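Local coordinates for F-BAR domain only protein 1 (Danio rerio, PDB 5JP2), which may act in an early step of clathrin-mediated endocytosis, binding an Eps15 peptide through its mu homology domain, and may thereby regulate Bmp signalling, at residues I27-R32 with G278-G283; N64-S69 with S264-S269; V157-L162 with T225-W230; P172-T177 with S250-S255. All blocks are in the same frame, centred on the assembly; numbering follows the deposited sequence.

Contact 1. Residues I27-R32 with G278-G283; sequences INAYFR and GKYMAG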
loop_
_atom_site.group_PDB
_atom_site.type_symbol
_atom_site.label_atom_id
_atom_site.label_comp_id
_atom_site.label_asym_id
_atom_site.label_seq_id
_atom_site.Cartn_x
_atom_site.Cartn_y
_atom_site.Cartn_z
ATOM N N ILE B 27 2.939 3.727 2.448
ATOM C CA ILE B 27 3.981 4.666 2.080
ATOM C C ILE B 27 4.041 5.799 3.093
ATOM O O ILE B 27 3.025 6.422 3.416
ATOM C CB ILE B 27 3.801 5.195 0.642
ATOM C CG1 ILE B 27 4.960 6.126 0.290
ATOM C CG2 ILE B 27 2.447 5.843 0.441
ATOM C CD1 ILE B 27 5.097 6.439 -1.154
ATOM N N ASN B 28 5.237 6.040 3.607
ATOM C CA ASN B 28 5.533 7.182 4.448
ATOM C C ASN B 28 6.402 8.133 3.644
ATOM O O ASN B 28 7.265 7.703 2.885
ATOM C CB ASN B 28 6.252 6.763 5.725
ATOM C CG ASN B 28 5.347 6.074 6.707
ATOM O OD1 ASN B 28 4.140 6.227 6.669
ATOM N ND2 ASN B 28 5.935 5.367 7.637
ATOM N N ALA B 29 6.160 9.422 3.777
ATOM C CA ALA B 29 6.949 10.367 3.008
ATOM C C ALA B 29 7.081 11.661 3.792
ATOM O O ALA B 29 6.252 11.971 4.644
ATOM C CB ALA B 29 6.331 10.633 1.634
ATOM N N TYR B 30 8.157 12.389 3.523
ATOM C CA TYR B 30 8.364 13.702 4.117
ATOM C C TYR B 30 8.984 14.633 3.097
ATOM O O TYR B 30 10.063 14.359 2.580
ATOM C CB TYR B 30 9.243 13.616 5.362
ATOM C CG TYR B 30 9.365 14.936 6.070
ATOM C CD1 TYR B 30 8.239 15.647 6.429
ATOM C CD2 TYR B 30 10.596 15.452 6.415
ATOM C CE1 TYR B 30 8.326 16.841 7.076
ATOM C CE2 TYR B 30 10.699 16.655 7.077
ATOM C CZ TYR B 30 9.555 17.345 7.407
ATOM O OH TYR B 30 9.629 18.551 8.070
ATOM N N PHE B 31 8.315 15.740 2.833
ATOM C CA PHE B 31 8.837 16.792 1.987
ATOM C C PHE B 31 9.247 17.939 2.892
ATOM O O PHE B 31 8.406 18.511 3.587
ATOM C CB PHE B 31 7.797 17.235 0.968
ATOM C CG PHE B 31 7.470 16.193 -0.059
ATOM C CD1 PHE B 31 6.530 15.209 0.195
ATOM C CD2 PHE B 31 8.074 16.215 -1.295
ATOM C CE1 PHE B 31 6.218 14.268 -0.761
ATOM C CE2 PHE B 31 7.766 15.271 -2.244
ATOM C CZ PHE B 31 6.840 14.297 -1.975
ATOM N N ARG B 32 10.542 18.239 2.911
ATOM C CA ARG B 32 11.070 19.158 3.908
ATOM C C ARG B 32 10.635 20.589 3.649
ATOM O O ARG B 32 10.420 21.348 4.592
ATOM C CB ARG B 32 12.594 19.074 3.949
ATOM C CG ARG B 32 13.129 17.729 4.388
ATOM C CD ARG B 32 14.578 17.835 4.858
ATOM N NE ARG B 32 14.743 18.921 5.819
ATOM C CZ ARG B 32 14.405 18.843 7.103
ATOM N NH1 ARG B 32 14.580 19.888 7.897
ATOM N NH2 ARG B 32 13.890 17.724 7.595
ATOM N N GLY B 278 0.731 6.062 4.988
ATOM C CA GLY B 278 0.964 6.078 6.410
ATOM C C GLY B 278 1.046 7.534 6.836
ATOM O O GLY B 278 0.084 8.289 6.684
ATOM N N LYS B 279 2.140 7.900 7.480
ATOM C CA LYS B 279 2.470 9.302 7.688
ATOM C C LYS B 279 3.060 9.877 6.408
ATOM O O LYS B 279 4.159 9.499 6.001
ATOM C CB LYS B 279 3.432 9.427 8.864
ATOM C CG LYS B 279 3.645 10.831 9.359
ATOM C CD LYS B 279 4.496 10.846 10.627
ATOM C CE LYS B 279 5.916 10.405 10.340
ATOM N NZ LYS B 279 6.714 10.232 11.580
ATOM N N TYR B 280 2.361 10.822 5.796
ATOM C CA TYR B 280 2.744 11.340 4.488
ATOM C C TYR B 280 2.649 12.855 4.569
ATOM O O TYR B 280 1.548 13.402 4.552
ATOM C CB TYR B 280 1.817 10.757 3.418
ATOM C CG TYR B 280 2.280 10.825 1.995
ATOM C CD1 TYR B 280 2.173 11.996 1.275
ATOM C CD2 TYR B 280 2.783 9.705 1.351
ATOM C CE1 TYR B 280 2.578 12.069 -0.016
ATOM C CE2 TYR B 280 3.183 9.762 0.029
ATOM C CZ TYR B 280 3.071 10.945 -0.648
ATOM O OH TYR B 280 3.474 11.040 -1.950
ATOM N N MET B 281 3.795 13.541 4.596
ATOM C CA MET B 281 3.847 14.881 5.174
ATOM C C MET B 281 4.617 15.872 4.315
ATOM O O MET B 281 5.579 15.527 3.637
ATOM C CB MET B 281 4.515 14.904 6.551
ATOM C CG MET B 281 4.143 13.819 7.498
ATOM S SD MET B 281 2.497 13.905 8.146
ATOM C CE MET B 281 2.574 15.339 9.195
ATOM N N ALA B 282 4.189 17.124 4.387
ATOM C CA ALA B 282 4.896 18.250 3.793
ATOM C C ALA B 282 5.150 19.279 4.876
ATOM O O ALA B 282 4.208 19.734 5.526
ATOM C CB ALA B 282 4.104 18.881 2.655
ATOM N N GLY B 283 6.412 19.609 5.097
ATOM C CA GLY B 283 6.784 20.682 5.991
ATOM C C GLY B 283 7.165 21.932 5.224
ATOM O O GLY B 283 7.465 21.884 4.039
#
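Residues 27-31 and 280-283 run side by side as parallel strands in the mixed sheet of the mu homology domain. The first and last long strands of the domain, 17-31 and 266-283, meet here. Their short axes lie 4.6 Å apart and differ by only 2° in direction.

Backbone bonds form the regular parallel ladder. Ala29 gives its N-H to Lys279 O and takes the N-H of Met281 on its own O. Phe31 repeats the pattern with Met281 and Gly283. At the start of the pair, Gly278 N binds Ile27 O at 2.8 Å. Beside it, Asn28 OD1 takes a weak bond from Lys279 N, with an N-H...O angle of 123°.

Apolar contacts gather on the face that carries Ala29, Phe31, Tyr280 and Ala282. The Tyr280 ring leans toward the neighbouring strand. Its CG is anti to the backbone N (chi1 -162°), which brings one ring face over Ala29 CB. This is a CH-pi contact, 3.8 Å from Ala29 CB to the centroid of the Tyr280 ring. Ile27 CG2 reaches the same ring at CD2 and CE2. Beyond the strands, Tyr280 OH bonds to Leu145 O and the ring meets Phe247 edge-to-face. A serine in place of Tyr280 would probably leave Ala29 CB without its aromatic cover and Leu145 O without its phenol partner.

The other face carries Tyr30 and Met281. There the Tyr30 ring presents its edge, and Met281 CB sits near the ring plane, 3.8 Å from Tyr30 CD1.

Contact 2. Residues N64-S69 with S264-S269; sequences NAPVLS and SRYRMS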
loop_
_atom_site.group_PDB
_atom_site.type_symbol
_atom_site.label_atom_id
_atom_site.label_comp_id
_atom_site.label_asym_id
_atom_site.label_seq_id
_atom_site.Cartn_x
_atom_site.Cartn_y
_atom_site.Cartn_z
ATOM N N ASN B 64 2.267 -36.156 -1.234
ATOM C CA ASN B 64 3.155 -36.009 -2.380
ATOM C C ASN B 64 2.682 -34.930 -3.345
ATOM O O ASN B 64 3.169 -34.875 -4.477
ATOM C CB ASN B 64 3.295 -37.338 -3.127
ATOM C CG ASN B 64 4.244 -38.295 -2.443
ATOM O OD1 ASN B 64 5.142 -37.881 -1.712
ATOM N ND2 ASN B 64 4.054 -39.585 -2.685
ATOM N N ALA B 65 1.715 -34.114 -2.931
ATOM C CA ALA B 65 1.117 -33.103 -3.792
ATOM C C ALA B 65 2.188 -32.248 -4.465
ATOM O O ALA B 65 3.216 -31.943 -3.850
ATOM C CB ALA B 65 0.179 -32.216 -2.974
ATOM N N PRO B 66 1.982 -31.844 -5.719
ATOM C CA PRO B 66 3.025 -31.119 -6.458
ATOM C C PRO B 66 3.339 -29.763 -5.849
ATOM O O PRO B 66 2.527 -29.150 -5.159
ATOM C CB PRO B 66 2.430 -30.970 -7.857
ATOM C CG PRO B 66 0.986 -31.074 -7.651
ATOM C CD PRO B 66 0.763 -32.008 -6.515
ATOM N N VAL B 67 4.531 -29.278 -6.176
ATOM C CA VAL B 67 5.146 -28.155 -5.484
ATOM C C VAL B 67 4.606 -26.839 -6.025
ATOM O O VAL B 67 4.811 -26.498 -7.192
ATOM C CB VAL B 67 6.670 -28.211 -5.633
ATOM C CG1 VAL B 67 7.321 -27.010 -4.979
ATOM C CG2 VAL B 67 7.193 -29.493 -5.053
ATOM N N LEU B 68 3.958 -26.078 -5.161
ATOM C CA LEU B 68 3.526 -24.736 -5.500
ATOM C C LEU B 68 4.738 -23.813 -5.486
ATOM O O LEU B 68 5.426 -23.702 -4.474
ATOM C CB LEU B 68 2.463 -24.278 -4.510
ATOM C CG LEU B 68 1.980 -22.844 -4.626
ATOM C CD1 LEU B 68 1.502 -22.565 -6.011
ATOM C CD2 LEU B 68 0.886 -22.626 -3.644
ATOM N N SER B 69 5.006 -23.165 -6.610
ATOM C CA SER B 69 6.197 -22.358 -6.792
ATOM C C SER B 69 5.815 -21.004 -7.367
ATOM O O SER B 69 4.912 -20.923 -8.193
ATOM C CB SER B 69 7.171 -23.049 -7.720
ATOM O OG SER B 69 8.290 -22.217 -7.958
ATOM N N SER B 264 2.535 -24.834 -14.436
ATOM C CA SER B 264 1.142 -24.831 -14.847
ATOM C C SER B 264 0.242 -25.606 -13.905
ATOM O O SER B 264 -0.963 -25.652 -14.135
ATOM C CB SER B 264 1.012 -25.395 -16.259
ATOM O OG SER B 264 1.622 -26.669 -16.344
ATOM N N ARG B 265 0.792 -26.224 -12.861
ATOM C CA ARG B 265 -0.015 -27.108 -12.027
ATOM C C ARG B 265 -0.980 -26.324 -11.162
ATOM O O ARG B 265 -2.013 -26.855 -10.749
ATOM C CB ARG B 265 0.881 -27.972 -11.149
ATOM C CG ARG B 265 0.185 -29.161 -10.509
ATOM C CD ARG B 265 -0.193 -30.221 -11.544
ATOM N NE ARG B 265 -1.105 -31.237 -11.020
ATOM C CZ ARG B 265 -2.381 -31.022 -10.723
ATOM N NH1 ARG B 265 -2.911 -29.820 -10.884
ATOM N NH2 ARG B 265 -3.129 -32.011 -10.259
ATOM N N TYR B 266 -0.647 -25.079 -10.860
ATOM C CA TYR B 266 -1.510 -24.163 -10.144
ATOM C C TYR B 266 -1.740 -22.957 -11.036
ATOM O O TYR B 266 -0.935 -22.654 -11.917
ATOM C CB TYR B 266 -0.879 -23.731 -8.817
ATOM C CG TYR B 266 -0.604 -24.863 -7.854
ATOM C CD1 TYR B 266 0.547 -25.620 -7.943
ATOM C CD2 TYR B 266 -1.484 -25.147 -6.836
ATOM C CE1 TYR B 266 0.786 -26.639 -7.072
ATOM C CE2 TYR B 266 -1.240 -26.160 -5.955
ATOM C CZ TYR B 266 -0.111 -26.899 -6.080
ATOM O OH TYR B 266 0.115 -27.916 -5.205
ATOM N N ARG B 267 -2.838 -22.262 -10.813
ATOM C CA ARG B 267 -3.081 -21.037 -11.550
ATOM C C ARG B 267 -3.528 -19.946 -10.594
ATOM O O ARG B 267 -4.155 -20.208 -9.570
ATOM C CB ARG B 267 -4.111 -21.238 -12.674
ATOM C CG ARG B 267 -5.458 -21.647 -12.197
ATOM C CD ARG B 267 -6.409 -21.949 -13.339
ATOM N NE ARG B 267 -7.554 -22.646 -12.789
ATOM C CZ ARG B 267 -8.528 -22.058 -12.123
ATOM N NH1 ARG B 267 -8.526 -20.746 -11.961
ATOM N NH2 ARG B 267 -9.500 -22.782 -11.623
ATOM N N MET B 268 -3.214 -18.713 -10.957
ATOM C CA MET B 268 -3.469 -17.576 -10.091
ATOM C C MET B 268 -4.848 -17.036 -10.402
ATOM O O MET B 268 -5.071 -16.449 -11.463
ATOM C CB MET B 268 -2.407 -16.496 -10.260
ATOM C CG MET B 268 -2.556 -15.397 -9.234
ATOM S SD MET B 268 -1.713 -15.709 -7.679
ATOM C CE MET B 268 -0.079 -15.371 -8.199
ATOM N N SER B 269 -5.778 -17.238 -9.470
ATOM C CA SER B 269 -7.142 -16.779 -9.669
ATOM C C SER B 269 -7.211 -15.264 -9.775
ATOM O O SER B 269 -8.047 -14.736 -10.516
ATOM C CB SER B 269 -8.026 -17.273 -8.527
ATOM O OG SER B 269 -9.327 -16.737 -8.629
#
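Tyr266 OH donates a hydrogen bond to Pro66 O at 2.7 Å. The hydroxyl approaches from 32° off the carbonyl plane, and the oxygen lies at the edge of the phenol ring. One face of the same ring receives Leu68. Leu68 CD1 stands over that face in a CH-pi contact, 3.9 Å from the Tyr266 ring centroid and nearest to CG. Leu68 CB lies nearer the hydroxyl end of the ring, 3.9 Å from Tyr266 CE1. The leucine side chain crosses the tyrosine at about a right angle. Next to this, Pro66 CG touches Arg265 CG at 3.5 Å, so the arginine meets proline mainly with the aliphatic part of its chain.

Trp17, at the start of strand 17-31, meets the Tyr266 ring and makes a cation-pi contact with Arg265, whose NH1 bonds to Glu15 O. Leu68 packs on Met49, Phe51 and Phe104. The contact joins the loop after helix 55-61 to the beginning of strand 266-283, within the mu homology domain. Further along that strand, Arg267 pairs with an acidic side chain of the bound peptide.

The phenol serves two chemistries at once: its hydroxyl gives a polar backbone oxygen a donor, while its carbon face gives the buried leucine an apolar partner.

Contact 3. Residues V157-L162 with T225-W230; sequences VTRVSL and TLCASW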
loop_
_atom_site.group_PDB
_atom_site.type_symbol
_atom_site.label_atom_id
_atom_site.label_comp_id
_atom_site.label_asym_id
_atom_site.label_seq_id
_atom_site.Cartn_x
_atom_site.Cartn_y
_atom_site.Cartn_z
ATOM N N VAL B 157 -0.409 36.991 12.232
ATOM C CA VAL B 157 -1.047 36.303 11.121
ATOM C C VAL B 157 -0.082 35.291 10.524
ATOM O O VAL B 157 1.052 35.628 10.170
ATOM C CB VAL B 157 -1.521 37.306 10.060
ATOM C CG1 VAL B 157 -2.133 36.577 8.892
ATOM C CG2 VAL B 157 -2.535 38.247 10.665
ATOM N N THR B 158 -0.537 34.049 10.411
ATOM C CA THR B 158 0.200 32.966 9.780
ATOM C C THR B 158 -0.519 32.547 8.511
ATOM O O THR B 158 -1.737 32.361 8.524
ATOM C CB THR B 158 0.307 31.773 10.718
ATOM O OG1 THR B 158 0.874 32.195 11.961
ATOM C CG2 THR B 158 1.160 30.697 10.102
ATOM N N ARG B 159 0.207 32.401 7.417
ATOM C CA ARG B 159 -0.412 31.884 6.211
ATOM C C ARG B 159 0.290 30.597 5.808
ATOM O O ARG B 159 1.515 30.492 5.891
ATOM C CB ARG B 159 -0.380 32.911 5.087
ATOM C CG ARG B 159 -1.199 32.513 3.880
ATOM C CD ARG B 159 -1.017 33.476 2.730
ATOM N NE ARG B 159 -1.695 32.991 1.535
ATOM C CZ ARG B 159 -1.089 32.336 0.555
ATOM N NH1 ARG B 159 0.212 32.095 0.636
ATOM N NH2 ARG B 159 -1.780 31.927 -0.500
ATOM N N VAL B 160 -0.491 29.613 5.383
ATOM C CA VAL B 160 0.030 28.316 4.978
ATOM C C VAL B 160 -0.572 27.968 3.631
ATOM O O VAL B 160 -1.777 28.134 3.428
ATOM C CB VAL B 160 -0.311 27.241 6.026
ATOM C CG1 VAL B 160 0.057 25.866 5.533
ATOM C CG2 VAL B 160 0.396 27.544 7.330
ATOM N N SER B 161 0.256 27.483 2.715
ATOM C CA SER B 161 -0.213 27.079 1.402
ATOM C C SER B 161 0.430 25.758 1.003
ATOM O O SER B 161 1.558 25.461 1.389
ATOM C CB SER B 161 0.085 28.158 0.376
ATOM O OG SER B 161 1.442 28.108 0.013
ATOM N N LEU B 162 -0.297 24.968 0.218
ATOM C CA LEU B 162 0.196 23.681 -0.256
ATOM C C LEU B 162 -0.089 23.486 -1.736
ATOM O O LEU B 162 -1.239 23.579 -2.165
ATOM C CB LEU B 162 -0.430 22.530 0.528
ATOM C CG LEU B 162 -0.012 21.121 0.087
ATOM C CD1 LEU B 162 1.399 20.801 0.506
ATOM C CD2 LEU B 162 -0.958 20.092 0.641
ATOM N N THR B 225 -3.770 23.345 -5.609
ATOM C CA THR B 225 -3.185 24.178 -4.575
ATOM C C THR B 225 -4.267 24.498 -3.559
ATOM O O THR B 225 -5.451 24.449 -3.876
ATOM C CB THR B 225 -2.601 25.459 -5.157
ATOM O OG1 THR B 225 -2.047 26.239 -4.103
ATOM C CG2 THR B 225 -3.684 26.257 -5.814
ATOM N N LEU B 226 -3.863 24.763 -2.322
ATOM C CA LEU B 226 -4.809 25.157 -1.286
ATOM C C LEU B 226 -4.061 25.922 -0.203
ATOM O O LEU B 226 -2.846 25.792 -0.061
ATOM C CB LEU B 226 -5.528 23.943 -0.692
ATOM C CG LEU B 226 -4.696 22.822 -0.066
ATOM C CD1 LEU B 226 -4.357 23.113 1.379
ATOM C CD2 LEU B 226 -5.379 21.471 -0.180
ATOM N N CYS B 227 -4.799 26.712 0.574
ATOM C CA CYS B 227 -4.142 27.552 1.565
ATOM C C CYS B 227 -5.112 27.949 2.664
ATOM O O CYS B 227 -6.331 27.897 2.504
ATOM C CB CYS B 227 -3.565 28.808 0.936
ATOM S SG CYS B 227 -4.832 29.836 0.328
ATOM N N ALA B 228 -4.537 28.377 3.780
ATOM C CA ALA B 228 -5.314 28.819 4.921
ATOM C C ALA B 228 -4.514 29.855 5.687
ATOM O O ALA B 228 -3.285 29.866 5.631
ATOM C CB ALA B 228 -5.674 27.653 5.838
ATOM N N SER B 229 -5.226 30.721 6.405
ATOM C CA SER B 229 -4.621 31.755 7.228
ATOM C C SER B 229 -5.456 31.945 8.479
ATOM O O SER B 229 -6.656 31.678 8.482
ATOM C CB SER B 229 -4.522 33.081 6.492
ATOM O OG SER B 229 -5.817 33.506 6.131
ATOM N N TRP B 230 -4.813 32.418 9.540
ATOM C CA TRP B 230 -5.488 32.645 10.809
ATOM C C TRP B 230 -4.670 33.636 11.627
ATOM O O TRP B 230 -3.593 34.071 11.213
ATOM C CB TRP B 230 -5.666 31.330 11.562
ATOM C CG TRP B 230 -4.366 30.655 11.855
ATOM C CD1 TRP B 230 -3.611 30.787 12.975
ATOM C CD2 TRP B 230 -3.669 29.748 11.006
ATOM N NE1 TRP B 230 -2.483 30.021 12.877
ATOM C CE2 TRP B 230 -2.499 29.367 11.677
ATOM C CE3 TRP B 230 -3.927 29.210 9.746
ATOM C CZ2 TRP B 230 -1.589 28.482 11.132
ATOM C CZ3 TRP B 230 -3.028 28.335 9.209
ATOM C CH2 TRP B 230 -1.871 27.977 9.899
#
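Strands 157-166 and 223-231 are the two central strands of a four-stranded antiparallel sheet in the mu homology domain. Residues 157-162 and 225-230 form their regular pairing, with short axes 4.5 Å apart.

Three hydrogen-bonded pairs alternate with two non-hydrogen-bonded pairs. Thr158 with Trp230, Val160 with Ala228, and Leu162 with Leu226 each exchange two backbone bonds. In the middle pair, Val160 N to Ala228 O and Ala228 N to Val160 O are each 2.8 Å. Both bonds run nearly along the C=O axis.

On the face of Thr158, Val160 and Trp230, the indole leans across to the neighbouring strand, placed there by a CG that lies between the backbone N and the carbonyl carbon (chi1 60°). One indole face takes Thr158 CB, 3.6 Å above the Trp230 ring plane and offset toward the rim. Thr158 CG2 approaches Trp230 CZ2 at 3.7 Å. At the far end of the indole, Trp230 CH2 meets Val160 CG2 at 3.5 Å. Leu185 and Ala189 also pack against this side chain. An alanine in place of Trp230 would probably open a gap beside Thr158 and Val160 and leave both with less apolar cover.

Further along this face, Leu226 CD1 approaches Leu162 CB. The opposite face carries Arg159, Ser161, Cys227 and Ser229. Ser161 CB and Cys227 CB pack together at 3.7 Å. The Arg159 chain runs extended from CG to NE and lays one face of its guanidinium over Cys227 CB, with Arg159 NH2 3.8 Å from Cys227 SG.

Contact 4. Residues P172-T177 with S250-S255; sequences PATQLT and SGASLS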
loop_
_atom_site.group_PDB
_atom_site.type_symbol
_atom_site.label_atom_id
_atom_site.label_comp_id
_atom_site.label_asym_id
_atom_site.label_seq_id
_atom_site.Cartn_x
_atom_site.Cartn_y
_atom_site.Cartn_z
ATOM N N PRO B 172 1.875 5.551 -10.030
ATOM C CA PRO B 172 1.388 4.380 -10.761
ATOM C C PRO B 172 0.157 4.735 -11.574
ATOM O O PRO B 172 -0.449 5.793 -11.402
ATOM C CB PRO B 172 1.053 3.389 -9.646
ATOM C CG PRO B 172 0.668 4.241 -8.516
ATOM C CD PRO B 172 1.563 5.459 -8.598
ATOM N N ALA B 173 -0.230 3.824 -12.459
ATOM C CA ALA B 173 -1.376 4.077 -13.319
ATOM C C ALA B 173 -2.624 3.611 -12.594
ATOM O O ALA B 173 -3.016 2.449 -12.702
ATOM C CB ALA B 173 -1.221 3.362 -14.653
ATOM N N THR B 174 -3.287 4.557 -11.935
ATOM C CA THR B 174 -4.518 4.358 -11.187
ATOM C C THR B 174 -4.838 5.668 -10.494
ATOM O O THR B 174 -4.006 6.569 -10.443
ATOM C CB THR B 174 -4.427 3.206 -10.172
ATOM O OG1 THR B 174 -5.686 3.060 -9.501
ATOM C CG2 THR B 174 -3.339 3.438 -9.136
ATOM N N GLN B 175 -6.047 5.789 -9.987
ATOM C CA GLN B 175 -6.442 6.966 -9.252
ATOM C C GLN B 175 -5.987 6.889 -7.801
ATOM O O GLN B 175 -5.896 5.814 -7.210
ATOM C CB GLN B 175 -7.954 7.118 -9.299
ATOM C CG GLN B 175 -8.506 7.279 -10.669
ATOM C CD GLN B 175 -9.838 7.971 -10.629
ATOM O OE1 GLN B 175 -10.712 7.605 -9.847
ATOM N NE2 GLN B 175 -10.003 8.989 -11.461
ATOM N N LEU B 176 -5.741 8.050 -7.218
ATOM C CA LEU B 176 -5.654 8.175 -5.775
ATOM C C LEU B 176 -7.016 8.617 -5.260
ATOM O O LEU B 176 -7.548 9.630 -5.705
ATOM C CB LEU B 176 -4.569 9.185 -5.395
ATOM C CG LEU B 176 -3.205 9.007 -6.093
ATOM C CD1 LEU B 176 -2.316 10.166 -5.822
ATOM C CD2 LEU B 176 -2.497 7.743 -5.681
ATOM N N THR B 177 -7.580 7.865 -4.329
ATOM C CA THR B 177 -8.921 8.128 -3.838
ATOM C C THR B 177 -8.878 8.355 -2.333
ATOM O O THR B 177 -7.843 8.222 -1.700
ATOM C CB THR B 177 -9.872 6.980 -4.209
ATOM O OG1 THR B 177 -9.535 5.799 -3.479
ATOM C CG2 THR B 177 -9.754 6.669 -5.677
ATOM N N SER B 250 -5.742 1.320 -5.652
ATOM C CA SER B 250 -5.946 -0.090 -5.920
ATOM C C SER B 250 -5.587 -0.343 -7.364
ATOM O O SER B 250 -5.712 0.546 -8.203
ATOM C CB SER B 250 -7.385 -0.522 -5.669
ATOM O OG SER B 250 -8.226 0.164 -6.561
ATOM N N GLY B 251 -5.164 -1.564 -7.655
ATOM C CA GLY B 251 -4.887 -1.966 -9.009
ATOM C C GLY B 251 -3.447 -1.826 -9.417
ATOM O O GLY B 251 -3.072 -2.304 -10.488
ATOM N N ALA B 252 -2.622 -1.210 -8.592
ATOM C CA ALA B 252 -1.203 -1.109 -8.872
ATOM C C ALA B 252 -0.452 -1.155 -7.556
ATOM O O ALA B 252 -1.031 -0.973 -6.486
ATOM C CB ALA B 252 -0.870 0.171 -9.637
ATOM N N SER B 253 0.838 -1.436 -7.648
ATOM C CA SER B 253 1.733 -1.345 -6.517
ATOM C C SER B 253 2.596 -0.097 -6.662
ATOM O O SER B 253 2.850 0.373 -7.769
ATOM C CB SER B 253 2.603 -2.593 -6.403
ATOM O OG SER B 253 3.681 -2.544 -7.301
ATOM N N LEU B 254 3.003 0.470 -5.534
ATOM C CA LEU B 254 3.920 1.596 -5.601
ATOM C C LEU B 254 5.345 1.139 -5.863
ATOM O O LEU B 254 6.064 1.766 -6.644
ATOM C CB LEU B 254 3.848 2.417 -4.320
ATOM C CG LEU B 254 2.457 2.954 -4.016
ATOM C CD1 LEU B 254 2.387 3.599 -2.655
ATOM C CD2 LEU B 254 2.074 3.927 -5.101
ATOM N N SER B 255 5.764 0.040 -5.241
ATOM C CA SER B 255 7.131 -0.433 -5.418
ATOM C C SER B 255 7.390 -0.921 -6.829
ATOM O O SER B 255 8.532 -0.889 -7.291
ATOM C CB SER B 255 7.427 -1.554 -4.431
ATOM O OG SER B 255 6.550 -2.640 -4.633
HETATM O O HOH W 1 -7.049 3.540 -6.900
#
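Thr174 points its side chain at residues 250-255, and both of its branches find partners there. Thr174 CB lies 3.6 Å from Ser250 O. From CB, OG1 extends anti to the backbone N (chi1 -179°), which sets the hydroxyl against that same carbonyl. Thr174 OG1 donates a hydrogen bond to Ser250 O at 2.8 Å, and the carbonyl points almost straight at it. The hydroxyl also accepts a bond from a water, 3.0 Å from Thr174 OG1. That water donates to Gln175 O and accepts from Ser250 N. OG1 and the water together therefore engage both backbone polar atoms of Ser250. The other branch turns to the apolar side, where Thr174 CG2 lies 4.1 Å from Ala252 CB.

These two segments are loops of the mu homology domain. One leads into strand 179-184; the other leaves strand 242-250, its neighbour in the large mixed sheet. Phe275 of strand 266-283 touches Pro172, Thr174 and Leu254, and thus backs both loops.

Apolar packing continues from Ala252 to Pro172. The CB atoms of Pro172 and Ala252 meet at 3.7 Å. Pro172 CB also lies near Ser253 O. The far side of the proline ring crosses Leu254 obliquely: Pro172 CG is 3.7 Å from Leu254 CD2, with CD slightly farther from the same methyl. Pro144 touches both Pro172 and Leu254. Leu254 N gives a weak hydrogen bond to Glu25 OE1.

How the contacts relate
From the N terminus, the chain passes residues 27-32 early, in strand 17-31. Contact 1 closes only at 278-283 and so spans nearly the whole domain. Within that span, contact 2 joins 64-69 to 264-269 and encloses contacts 3 and 4. Those two cross, because 172-177 falls between the strands of contact 3 and its partner 250-255 follows them. Contacts 1 and 2 both use strand 266-283, with centres about 41 Å apart on opposite sides of the chain's centre. Contact 1 touches contact 3 through Ala282 and Leu162, linking the mixed sheet to the four-stranded sheet. It touches contact 4 through Ile27 and Leu254.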